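Local structure of hypothetical protein PA1835 (Pseudomonas aeruginosa, 1YOC) at residues M6-Q11 with V37-G42; N68-A73 with F136-T141; D79-A84 with I114-T119; T119-V124 with T141-Q146. The protein is of unknown function but has a hot-dog fold related to PaaI-type thioesterases, so it may act on acyl thioesters. All coordinates share one frame; numbering follows the deposited sequence.

Interaction 1: M6-Q11 with V37-G42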
loop_
_atom_site.group_PDB
_atom_site.type_symbol
_atom_site.label_atom_id
_atom_site.label_comp_id
_atom_site.label_asym_id
_atom_site.label_seq_id
_atom_site.Cartn_x
_atom_site.Cartn_y
_atom_site.Cartn_z
ATOM N N MET B 6 -16.218 12.771 8.990
ATOM C CA MET B 6 -16.422 11.492 9.681
ATOM C C MET B 6 -15.232 11.222 10.600
ATOM O O MET B 6 -15.384 10.930 11.789
ATOM C CB MET B 6 -16.541 10.345 8.668
ATOM C CG MET B 6 -17.893 10.311 7.913
ATOM S SD MET B 6 -19.216 9.885 9.072
ATOM C CE MET B 6 -19.007 8.112 9.108
ATOM N N MET B 7 -14.027 11.320 10.041
ATOM C CA MET B 7 -12.853 11.049 10.860
ATOM C C MET B 7 -12.835 11.931 12.108
ATOM O O MET B 7 -12.583 11.453 13.217
ATOM C CB MET B 7 -11.555 11.276 10.074
ATOM C CG MET B 7 -11.372 10.381 8.841
ATOM S SD MET B 7 -11.492 8.601 9.166
ATOM C CE MET B 7 -11.494 7.994 7.368
ATOM N N GLN B 8 -13.109 13.209 11.929
ATOM C CA GLN B 8 -13.051 14.117 13.062
ATOM C C GLN B 8 -14.122 13.822 14.081
ATOM O O GLN B 8 -13.842 13.720 15.281
ATOM C CB GLN B 8 -13.153 15.563 12.578
ATOM C CG GLN B 8 -11.954 15.963 11.724
ATOM C CD GLN B 8 -12.068 17.347 11.084
ATOM O OE1 GLN B 8 -13.041 17.662 10.369
ATOM N NE2 GLN B 8 -11.058 18.177 11.325
ATOM N N MET B 9 -15.347 13.687 13.599
ATOM C CA MET B 9 -16.470 13.398 14.490
ATOM C C MET B 9 -16.174 12.199 15.397
ATOM O O MET B 9 -16.383 12.246 16.616
ATOM C CB MET B 9 -17.738 13.152 13.651
ATOM C CG MET B 9 -18.957 12.755 14.442
ATOM S SD MET B 9 -20.402 12.210 13.416
ATOM C CE MET B 9 -21.188 11.096 14.672
ATOM N N TYR B 10 -15.651 11.125 14.828
ATOM C CA TYR B 10 -15.402 9.961 15.642
ATOM C C TYR B 10 -14.082 9.980 16.414
ATOM O O TYR B 10 -13.962 9.313 17.424
ATOM C CB TYR B 10 -15.513 8.699 14.790
ATOM C CG TYR B 10 -16.954 8.364 14.431
ATOM C CD1 TYR B 10 -17.590 8.965 13.346
ATOM C CD2 TYR B 10 -17.693 7.481 15.231
ATOM C CE1 TYR B 10 -18.963 8.697 13.063
ATOM C CE2 TYR B 10 -19.047 7.208 14.955
ATOM C CZ TYR B 10 -19.669 7.825 13.875
ATOM O OH TYR B 10 -21.023 7.602 13.652
ATOM N N GLN B 11 -13.092 10.732 15.944
ATOM C CA GLN B 11 -11.826 10.786 16.693
ATOM C C GLN B 11 -12.193 11.419 18.048
ATOM O O GLN B 11 -11.736 10.994 19.127
ATOM C CB GLN B 11 -10.806 11.648 15.955
ATOM C CG GLN B 11 -9.548 11.909 16.769
ATOM C CD GLN B 11 -9.011 13.310 16.510
ATOM O OE1 GLN B 11 -9.427 13.986 15.548
ATOM N NE2 GLN B 11 -8.068 13.749 17.341
ATOM N N VAL B 37 -4.393 11.390 15.629
ATOM C CA VAL B 37 -3.865 12.150 16.773
ATOM C C VAL B 37 -4.348 13.580 16.521
ATOM O O VAL B 37 -4.792 14.294 17.442
ATOM C CB VAL B 37 -2.319 12.174 16.804
ATOM C CG1 VAL B 37 -1.817 13.123 17.935
ATOM C CG2 VAL B 37 -1.805 10.791 17.009
ATOM N N GLU B 38 -4.259 14.014 15.268
ATOM C CA GLU B 38 -4.722 15.356 14.929
ATOM C C GLU B 38 -5.213 15.438 13.499
ATOM O O GLU B 38 -4.670 14.785 12.609
ATOM C CB GLU B 38 -3.616 16.396 15.114
ATOM C CG GLU B 38 -4.192 17.809 15.077
ATOM C CD GLU B 38 -3.152 18.909 15.358
ATOM O OE1 GLU B 38 -2.080 18.600 15.931
ATOM O OE2 GLU B 38 -3.425 20.081 15.009
ATOM N N LEU B 39 -6.227 16.260 13.269
ATOM C CA LEU B 39 -6.738 16.418 11.916
ATOM C C LEU B 39 -7.363 17.809 11.809
ATOM O O LEU B 39 -8.243 18.156 12.593
ATOM C CB LEU B 39 -7.803 15.352 11.618
ATOM C CG LEU B 39 -8.471 15.463 10.244
ATOM C CD1 LEU B 39 -7.435 15.319 9.126
ATOM C CD2 LEU B 39 -9.559 14.404 10.076
ATOM N N ARG B 40 -6.885 18.607 10.867
ATOM C CA ARG B 40 -7.422 19.933 10.641
ATOM C C ARG B 40 -6.951 20.330 9.246
ATOM O O ARG B 40 -6.136 19.645 8.642
ATOM C CB ARG B 40 -6.874 20.918 11.688
ATOM C CG ARG B 40 -5.348 21.094 11.655
ATOM C CD ARG B 40 -4.867 21.974 12.844
ATOM N NE ARG B 40 -3.444 21.750 13.122
ATOM C CZ ARG B 40 -2.456 22.305 12.438
ATOM N NH1 ARG B 40 -2.737 23.132 11.440
ATOM N NH2 ARG B 40 -1.190 22.021 12.731
ATOM N N PRO B 41 -7.500 21.419 8.693
ATOM C CA PRO B 41 -7.068 21.847 7.367
ATOM C C PRO B 41 -5.545 22.058 7.450
ATOM O O PRO B 41 -5.051 22.665 8.408
ATOM C CB PRO B 41 -7.836 23.174 7.171
ATOM C CG PRO B 41 -9.115 22.928 7.983
ATOM C CD PRO B 41 -8.540 22.308 9.241
ATOM N N GLY B 42 -4.808 21.546 6.467
ATOM C CA GLY B 42 -3.360 21.700 6.471
ATOM C C GLY B 42 -2.522 20.758 7.338
ATOM O O GLY B 42 -1.287 20.834 7.292
#
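The side chains of Q8 and L39 cross at about a right angle. Q8 reaches out from the helix with CG beside its backbone N (chi1 -65°), and the chain is extended beyond that carbon. It passes over the L39 isobutyl group, with Q8 CG 3.3 Å from L39 CD2. Its amide then arrives at the strand backbone, where Q8 NE2 donates to L39 O at 3.1 Å. The acceptor lies in the amide plane of Q8, but the donor sits well above the carbonyl plane of L39. One side chain thus meets L39 twice, at its methyl and at its carbonyl.

L39 CD2 also packs on the helix near the root of M7, 3.7 Å from M7 CB. The rest of M7 turns away toward F18, M21 and L72. One helical turn on from M7, Q11 also points its CB toward the strand; its chain bends at chi2, and Q11 NE2 comes within 3.3 Å of V37 O.

On the strand, a classic beta bulge sets V37 and E38 opposite the single residue E45 of strand 43-48. Helix 2-13 packs across strand 35-40, the outermost strand on that side of the antiparallel hot-dog sheet within this chain.

Interaction 2: N68-A73 with F136-T141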
loop_
_atom_site.group_PDB
_atom_site.type_symbol
_atom_site.label_atom_id
_atom_site.label_comp_id
_atom_site.label_asym_id
_atom_site.label_seq_id
_atom_site.Cartn_x
_atom_site.Cartn_y
_atom_site.Cartn_z
ATOM N N ASN B 68 -0.588 2.457 3.820
ATOM C CA ASN B 68 -1.989 2.656 4.196
ATOM C C ASN B 68 -2.166 3.833 5.165
ATOM O O ASN B 68 -3.118 4.637 5.040
ATOM C CB ASN B 68 -2.531 1.370 4.820
ATOM C CG ASN B 68 -4.023 1.117 4.478
ATOM O OD1 ASN B 68 -4.614 0.158 4.984
ATOM N ND2 ASN B 68 -4.616 1.952 3.609
ATOM N N ALA B 69 -1.253 3.954 6.137
ATOM C CA ALA B 69 -1.325 5.054 7.089
ATOM C C ALA B 69 -1.128 6.386 6.332
ATOM O O ALA B 69 -1.770 7.400 6.623
ATOM C CB ALA B 69 -0.188 4.912 8.174
ATOM N N ALA B 70 -0.209 6.377 5.364
ATOM C CA ALA B 70 0.094 7.596 4.585
ATOM C C ALA B 70 -1.119 8.013 3.776
ATOM O O ALA B 70 -1.483 9.200 3.721
ATOM C CB ALA B 70 1.296 7.341 3.652
ATOM N N GLU B 71 -1.765 7.030 3.157
ATOM C CA GLU B 71 -2.953 7.313 2.365
ATOM C C GLU B 71 -4.055 7.908 3.275
ATOM O O GLU B 71 -4.780 8.827 2.874
ATOM C CB GLU B 71 -3.464 6.014 1.763
ATOM C CG GLU B 71 -4.753 6.165 1.048
ATOM C CD GLU B 71 -4.566 6.524 -0.404
ATOM O OE1 GLU B 71 -3.536 7.183 -0.763
ATOM O OE2 GLU B 71 -5.493 6.138 -1.171
ATOM N N LEU B 72 -4.187 7.364 4.478
ATOM C CA LEU B 72 -5.223 7.842 5.398
ATOM C C LEU B 72 -4.944 9.292 5.803
ATOM O O LEU B 72 -5.832 10.137 5.799
ATOM C CB LEU B 72 -5.282 6.946 6.638
ATOM C CG LEU B 72 -6.277 7.408 7.722
ATOM C CD1 LEU B 72 -7.721 7.381 7.237
ATOM C CD2 LEU B 72 -6.083 6.456 8.925
ATOM N N ALA B 73 -3.697 9.580 6.148
ATOM C CA ALA B 73 -3.358 10.948 6.558
ATOM C C ALA B 73 -3.469 11.929 5.396
ATOM O O ALA B 73 -4.082 13.003 5.532
ATOM C CB ALA B 73 -1.951 10.991 7.135
ATOM N N PHE B 136 10.056 5.926 6.976
ATOM C CA PHE B 136 9.330 5.868 5.699
ATOM C C PHE B 136 8.904 7.257 5.257
ATOM O O PHE B 136 8.558 8.102 6.100
ATOM C CB PHE B 136 8.090 5.007 5.931
ATOM C CG PHE B 136 7.028 5.089 4.844
ATOM C CD1 PHE B 136 6.998 4.164 3.797
ATOM C CD2 PHE B 136 5.995 6.030 4.945
ATOM C CE1 PHE B 136 5.926 4.159 2.859
ATOM C CE2 PHE B 136 4.926 6.044 4.017
ATOM C CZ PHE B 136 4.901 5.089 2.975
ATOM N N ARG B 137 8.919 7.484 3.938
ATOM C CA ARG B 137 8.452 8.771 3.376
ATOM C C ARG B 137 7.584 8.472 2.160
ATOM O O ARG B 137 7.846 7.523 1.429
ATOM C CB ARG B 137 9.591 9.644 2.822
ATOM C CG ARG B 137 10.604 10.211 3.767
ATOM C CD ARG B 137 11.484 11.262 2.981
ATOM N NE ARG B 137 12.281 10.650 1.916
ATOM C CZ ARG B 137 13.530 10.197 2.069
ATOM N NH1 ARG B 137 14.154 10.296 3.238
ATOM N NH2 ARG B 137 14.147 9.584 1.070
ATOM N N ALA B 138 6.574 9.310 1.942
ATOM C CA ALA B 138 5.733 9.187 0.760
ATOM C C ALA B 138 5.344 10.586 0.273
ATOM O O ALA B 138 5.382 11.576 1.035
ATOM C CB ALA B 138 4.469 8.426 1.075
ATOM N N GLU B 139 4.999 10.649 -1.008
ATOM C CA GLU B 139 4.446 11.860 -1.609
ATOM C C GLU B 139 3.246 11.311 -2.392
ATOM O O GLU B 139 3.416 10.431 -3.206
ATOM C CB GLU B 139 5.465 12.519 -2.535
ATOM C CG GLU B 139 6.443 13.416 -1.768
ATOM C CD GLU B 139 7.571 13.944 -2.661
ATOM O OE1 GLU B 139 7.462 13.822 -3.910
ATOM O OE2 GLU B 139 8.543 14.479 -2.096
ATOM N N ILE B 140 2.037 11.778 -2.081
ATOM C CA ILE B 140 0.835 11.328 -2.758
ATOM C C ILE B 140 0.305 12.527 -3.559
ATOM O O ILE B 140 0.036 13.589 -3.014
ATOM C CB ILE B 140 -0.202 10.853 -1.741
ATOM C CG1 ILE B 140 0.359 9.645 -0.970
ATOM C CG2 ILE B 140 -1.520 10.483 -2.485
ATOM C CD1 ILE B 140 -0.499 9.217 0.265
ATOM N N THR B 141 0.187 12.319 -4.865
ATOM C CA THR B 141 -0.279 13.345 -5.773
ATOM C C THR B 141 -1.781 13.240 -5.907
ATOM O O THR B 141 -2.311 12.201 -6.315
ATOM C CB THR B 141 0.379 13.186 -7.152
ATOM O OG1 THR B 141 1.802 13.334 -6.989
ATOM C CG2 THR B 141 -0.127 14.264 -8.114
#
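A70 and I140 bury the most surface here, followed by E71. A70 points its CB at the strand and meets three side chains that project from the same face of it. F136 comes from one end: its ring presents an edge, with F136 CE2 3.9 Å from A70 CB and the methyl near the ring plane. A138 is next along the strand, and its methyl carbon lies 4.2 Å from A70 CB. I140 approaches from the other end.

I140 works through the tip of its longer branch. CG1 lies beside the backbone N, and the chain is extended beyond it (chi2 170°), which carries CD1 to the helix. There I140 CD1 sits 3.6 Å from A70 O and 3.7 Å from E71 CA. The E71 side chain bends at chi2 (89°) and crosses I140 at about a right angle, leaving E71 OE1 3.8 Å from I140 CD1. Beyond this contact, E71 also packs on I64 of the second subunit.

Helix 63-81 is the central helix of the hot-dog fold, wrapped by the antiparallel sheet. Its short segment runs at 44° to strand 136-141. All five touching residues are buried, and no hydrogen bond links the two segments. The contact is mostly apolar, made of methyl groups and a ring edge. A70 O and E71 OE1 lie against the I140 methyl, which offers them no hydrogen bond.

Interaction 3: D79-A84 with I114-T119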
loop_
_atom_site.group_PDB
_atom_site.type_symbol
_atom_site.label_atom_id
_atom_site.label_comp_id
_atom_site.label_asym_id
_atom_site.label_seq_id
_atom_site.Cartn_x
_atom_site.Cartn_y
_atom_site.Cartn_z
ATOM N N ASP B 79 -9.103 16.181 1.936
ATOM C CA ASP B 79 -10.561 16.337 2.067
ATOM C C ASP B 79 -10.913 17.502 3.010
ATOM O O ASP B 79 -11.887 18.242 2.775
ATOM C CB ASP B 79 -11.181 15.047 2.611
ATOM C CG ASP B 79 -12.701 15.013 2.459
ATOM O OD1 ASP B 79 -13.157 14.980 1.287
ATOM O OD2 ASP B 79 -13.420 15.041 3.505
ATOM N N ALA B 80 -10.139 17.641 4.074
ATOM C CA ALA B 80 -10.374 18.715 5.059
ATOM C C ALA B 80 -9.860 20.087 4.619
ATOM O O ALA B 80 -10.301 21.118 5.136
ATOM C CB ALA B 80 -9.688 18.348 6.414
ATOM N N SER B 81 -8.966 20.110 3.632
ATOM C CA SER B 81 -8.317 21.353 3.242
ATOM C C SER B 81 -8.742 22.078 1.973
ATOM O O SER B 81 -8.650 23.316 1.916
ATOM C CB SER B 81 -6.802 21.133 3.187
ATOM O OG SER B 81 -6.340 20.476 4.356
ATOM N N ILE B 82 -9.183 21.347 0.948
ATOM C CA ILE B 82 -9.552 22.061 -0.280
ATOM C C ILE B 82 -10.933 22.683 -0.097
ATOM O O ILE B 82 -11.680 22.280 0.783
ATOM C CB ILE B 82 -9.587 21.114 -1.493
ATOM C CG1 ILE B 82 -10.644 20.025 -1.273
ATOM C CG2 ILE B 82 -8.179 20.474 -1.679
ATOM C CD1 ILE B 82 -10.844 19.108 -2.491
ATOM N N PRO B 83 -11.272 23.688 -0.929
ATOM C CA PRO B 83 -12.569 24.378 -0.882
ATOM C C PRO B 83 -13.678 23.357 -1.095
ATOM O O PRO B 83 -13.496 22.379 -1.851
ATOM C CB PRO B 83 -12.478 25.387 -2.050
ATOM C CG PRO B 83 -11.028 25.647 -2.160
ATOM C CD PRO B 83 -10.417 24.267 -1.962
ATOM N N ALA B 84 -14.827 23.566 -0.447
ATOM C CA ALA B 84 -15.956 22.635 -0.560
ATOM C C ALA B 84 -16.415 22.403 -2.004
ATOM O O ALA B 84 -16.955 21.341 -2.331
ATOM C CB ALA B 84 -17.126 23.125 0.294
ATOM N N ILE B 114 1.334 23.747 1.055
ATOM C CA ILE B 114 0.489 23.542 -0.122
ATOM C C ILE B 114 -0.529 24.667 -0.318
ATOM O O ILE B 114 -1.046 25.200 0.660
ATOM C CB ILE B 114 -0.267 22.182 0.047
ATOM C CG1 ILE B 114 0.733 21.050 -0.165
ATOM C CG2 ILE B 114 -1.432 22.020 -0.979
ATOM C CD1 ILE B 114 0.243 19.668 0.322
ATOM N N ASP B 115 -0.752 25.078 -1.570
ATOM C CA ASP B 115 -1.781 26.088 -1.846
ATOM C C ASP B 115 -3.083 25.262 -2.029
ATOM O O ASP B 115 -3.378 24.714 -3.100
ATOM C CB ASP B 115 -1.426 26.853 -3.118
ATOM C CG ASP B 115 -2.506 27.825 -3.539
ATOM O OD1 ASP B 115 -3.575 27.908 -2.881
ATOM O OD2 ASP B 115 -2.262 28.518 -4.560
ATOM N N TRP B 116 -3.841 25.144 -0.944
ATOM C CA TRP B 116 -5.046 24.336 -0.947
ATOM C C TRP B 116 -6.196 24.915 -1.742
ATOM O O TRP B 116 -7.226 24.267 -1.897
ATOM C CB TRP B 116 -5.504 24.069 0.489
ATOM C CG TRP B 116 -4.572 23.194 1.257
ATOM C CD1 TRP B 116 -3.756 23.563 2.268
ATOM C CD2 TRP B 116 -4.366 21.785 1.052
ATOM N NE1 TRP B 116 -3.038 22.466 2.733
ATOM C CE2 TRP B 116 -3.403 21.362 1.998
ATOM C CE3 TRP B 116 -4.898 20.845 0.155
ATOM C CZ2 TRP B 116 -2.964 20.044 2.082
ATOM C CZ3 TRP B 116 -4.452 19.516 0.234
ATOM C CH2 TRP B 116 -3.496 19.135 1.192
ATOM N N GLN B 117 -6.036 26.133 -2.223
ATOM C CA GLN B 117 -7.128 26.696 -3.017
ATOM C C GLN B 117 -6.896 26.435 -4.506
ATOM O O GLN B 117 -7.782 26.682 -5.326
ATOM C CB GLN B 117 -7.279 28.206 -2.740
ATOM C CG GLN B 117 -8.258 28.521 -1.600
ATOM C CD GLN B 117 -7.791 27.978 -0.267
ATOM O OE1 GLN B 117 -6.684 28.292 0.180
ATOM N NE2 GLN B 117 -8.628 27.149 0.383
ATOM N N ALA B 118 -5.713 25.931 -4.848
ATOM C CA ALA B 118 -5.364 25.666 -6.242
ATOM C C ALA B 118 -5.959 24.366 -6.809
ATOM O O ALA B 118 -6.170 23.392 -6.086
ATOM C CB ALA B 118 -3.815 25.668 -6.403
ATOM N N THR B 119 -6.270 24.353 -8.106
ATOM C CA THR B 119 -6.794 23.130 -8.720
ATOM C C THR B 119 -5.585 22.531 -9.445
ATOM O O THR B 119 -4.568 23.193 -9.602
ATOM C CB THR B 119 -7.946 23.402 -9.743
ATOM O OG1 THR B 119 -7.525 24.393 -10.690
ATOM C CG2 THR B 119 -9.212 23.851 -9.040
#
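W116 has CG beside its backbone N (chi1 -67°), and chi2 of 109° turns the indole broadside to S81. The helix end points S81 CB at the indole, while chi1 turns S81 OG back toward M77 O, to which it bonds. S81 CB stands 3.5 Å from the centroid of the five-membered ring of W116, 20° off the ring normal, a CH-pi contact. I114 CG2 covers the opposite face, so the indole is sandwiched. Its rim is engaged too: I82 CG2 lies near the ring plane, 3.8 Å from W116 CE3.

S81 ends helix 63-81, the central helix of the hot-dog fold, and I82 is the first residue to leave helical geometry. The contact thus joins the end of this helix to the loop before strand 120-130. W116 NE1 bonds to G111 O.

The backbone of W116 meets the chain just past the helix. I82 CA makes a CA-H...O contact with W116 O at 3.6 Å, and P83 CD lies 3.2 Å from the same W116 O. P83 CG is 3.8 Å from Q117 NE2. The loop is shaped by a type I turn from D115 to A118, and D115 OD1 accepts from Q117 N in an Asx turn.

Interaction 4: T119-V124 with T141-Q146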
loop_
_atom_site.group_PDB
_atom_site.type_symbol
_atom_site.label_atom_id
_atom_site.label_comp_id
_atom_site.label_asym_id
_atom_site.label_seq_id
_atom_site.Cartn_x
_atom_site.Cartn_y
_atom_site.Cartn_z
ATOM N N THR B 119 -6.270 24.353 -8.106
ATOM C CA THR B 119 -6.794 23.130 -8.720
ATOM C C THR B 119 -5.585 22.531 -9.445
ATOM O O THR B 119 -4.568 23.193 -9.602
ATOM C CB THR B 119 -7.946 23.402 -9.743
ATOM O OG1 THR B 119 -7.525 24.393 -10.690
ATOM C CG2 THR B 119 -9.212 23.851 -9.040
ATOM N N GLY B 120 -5.693 21.287 -9.895
ATOM C CA GLY B 120 -4.558 20.651 -10.549
ATOM C C GLY B 120 -3.937 19.642 -9.569
ATOM O O GLY B 120 -4.585 19.220 -8.607
ATOM N N ASN B 121 -2.675 19.293 -9.794
ATOM C CA ASN B 121 -1.981 18.330 -8.951
ATOM C C ASN B 121 -1.378 18.957 -7.728
ATOM O O ASN B 121 -0.653 19.940 -7.837
ATOM C CB ASN B 121 -0.868 17.657 -9.765
ATOM C CG ASN B 121 -1.431 16.785 -10.852
ATOM O OD1 ASN B 121 -1.096 16.918 -12.052
ATOM N ND2 ASN B 121 -2.314 15.903 -10.455
ATOM N N LEU B 122 -1.691 18.408 -6.572
ATOM C CA LEU B 122 -1.105 18.886 -5.310
ATOM C C LEU B 122 -0.359 17.656 -4.791
ATOM O O LEU B 122 -0.924 16.543 -4.763
ATOM C CB LEU B 122 -2.189 19.287 -4.292
ATOM C CG LEU B 122 -3.253 20.298 -4.752
ATOM C CD1 LEU B 122 -4.144 20.718 -3.524
ATOM C CD2 LEU B 122 -2.571 21.509 -5.364
ATOM N N VAL B 123 0.894 17.843 -4.386
ATOM C CA VAL B 123 1.709 16.730 -3.899
ATOM C C VAL B 123 1.782 16.795 -2.380
ATOM O O VAL B 123 2.393 17.684 -1.800
ATOM C CB VAL B 123 3.135 16.775 -4.553
ATOM C CG1 VAL B 123 3.941 15.531 -4.165
ATOM C CG2 VAL B 123 2.991 16.903 -6.087
ATOM N N VAL B 124 1.130 15.836 -1.733
ATOM C CA VAL B 124 1.083 15.804 -0.277
ATOM C C VAL B 124 2.193 14.932 0.328
ATOM O O VAL B 124 2.323 13.737 0.020
ATOM C CB VAL B 124 -0.258 15.255 0.180
ATOM C CG1 VAL B 124 -0.318 15.261 1.699
ATOM C CG2 VAL B 124 -1.386 16.063 -0.472
ATOM N N THR B 141 0.187 12.319 -4.865
ATOM C CA THR B 141 -0.279 13.345 -5.773
ATOM C C THR B 141 -1.781 13.240 -5.907
ATOM O O THR B 141 -2.311 12.201 -6.315
ATOM C CB THR B 141 0.379 13.186 -7.152
ATOM O OG1 THR B 141 1.802 13.334 -6.989
ATOM C CG2 THR B 141 -0.127 14.264 -8.114
ATOM N N MET B 142 -2.444 14.311 -5.494
ATOM C CA MET B 142 -3.888 14.428 -5.543
ATOM C C MET B 142 -4.261 15.301 -6.732
ATOM O O MET B 142 -3.690 16.394 -6.907
ATOM C CB MET B 142 -4.402 15.136 -4.284
ATOM C CG MET B 142 -3.999 14.469 -2.991
ATOM S SD MET B 142 -4.619 12.744 -2.918
ATOM C CE MET B 142 -4.271 12.352 -1.202
ATOM N N TYR B 143 -5.185 14.828 -7.576
ATOM C CA TYR B 143 -5.632 15.682 -8.686
ATOM C C TYR B 143 -6.894 16.397 -8.165
ATOM O O TYR B 143 -7.885 15.748 -7.801
ATOM C CB TYR B 143 -6.008 14.900 -9.931
ATOM C CG TYR B 143 -6.404 15.863 -11.039
ATOM C CD1 TYR B 143 -5.442 16.638 -11.668
ATOM C CD2 TYR B 143 -7.743 16.020 -11.432
ATOM C CE1 TYR B 143 -5.799 17.555 -12.691
ATOM C CE2 TYR B 143 -8.104 16.942 -12.442
ATOM C CZ TYR B 143 -7.115 17.695 -13.066
ATOM O OH TYR B 143 -7.391 18.560 -14.146
ATOM N N VAL B 144 -6.840 17.726 -8.120
ATOM C CA VAL B 144 -7.928 18.505 -7.550
ATOM C C VAL B 144 -8.582 19.287 -8.658
ATOM O O VAL B 144 -7.907 19.905 -9.468
ATOM C CB VAL B 144 -7.388 19.492 -6.466
ATOM C CG1 VAL B 144 -8.532 20.383 -5.924
ATOM C CG2 VAL B 144 -6.727 18.704 -5.332
ATOM N N SER B 145 -9.903 19.247 -8.690
ATOM C CA SER B 145 -10.632 19.969 -9.724
ATOM C C SER B 145 -11.907 20.638 -9.183
ATOM O O SER B 145 -12.519 20.146 -8.231
ATOM C CB SER B 145 -10.999 18.995 -10.836
ATOM O OG SER B 145 -11.873 17.992 -10.338
ATOM N N GLN B 146 -12.273 21.784 -9.773
ATOM C CA GLN B 146 -13.510 22.465 -9.387
ATOM C C GLN B 146 -14.511 21.506 -9.989
ATOM O O GLN B 146 -14.523 21.294 -11.206
ATOM C CB GLN B 146 -13.659 23.828 -10.067
ATOM C CG GLN B 146 -14.916 24.646 -9.621
ATOM C CD GLN B 146 -16.199 24.414 -10.474
ATOM O OE1 GLN B 146 -17.083 25.286 -10.520
ATOM N NE2 GLN B 146 -16.304 23.247 -11.136
#
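G120 and L122 pair with V144 and M142 in an antiparallel beta hairpin, part of the sheet of the hot-dog fold. Four backbone hydrogen bonds join the strands. G120 N donates to V144 O at 2.6 Å, and V144 N returns a bond to G120 O. L122 N donates to M142 O at 2.9 Å, and M142 N donates to L122 O at 2.8 Å. N121 with Y143 and V123 with T141 are the non-hydrogen-bonded pairs. CA-H...O contacts add to the ladder: N121 CA lies 3.3 Å from M142 O, and T141 CA approaches L122 O.

Apolar contacts lie on the face that carries L122, M142 and V144. L122 CD1 meets V144 CG2 at 3.7 Å. V124, beside this face, packs its CG2 on M142 CG at 4.0 Å. The face turns inward: M142 touches T78 of helix 63-81, as does V124, while L122 rests on I114 and W116.

The face with N121, V123, T141 and Y143 is more exposed. V123 crosses T141 at a slant, with V123 CG2 3.9 Å from T141 OG1. N121 has CG beside its backbone N (chi1 -68°), which brings its amide between T141 and Y143. The amide and ring planes are 62° apart, and N121 ND2 reaches the edge of the ring, 3.4 Å from Y143 CD1.

Overall arrangement
Interactions 3 and 4 are close neighbours, with centres about 8 Å apart. They share T119, and W116 CE3 lies 3.8 Å from L122 CD1. Interactions 2 and 4 both use strand 133-146 and share T141; a probable hydrogen bond from V124 N to I140 O at 2.8 Å continues the hairpin ladder between them. Helix 63-81 serves both interaction 2 and interaction 3, whose centres are about 17 Å apart. Interaction 1 reaches both: M7 CE packs on L72 CD1 at 3.8 Å, and G42 N bonds to S81 OG at 2.8 Å. A glycerol, probably from the crystallisation liquor, lies about 5 Å from the A138 side chain in interaction 2.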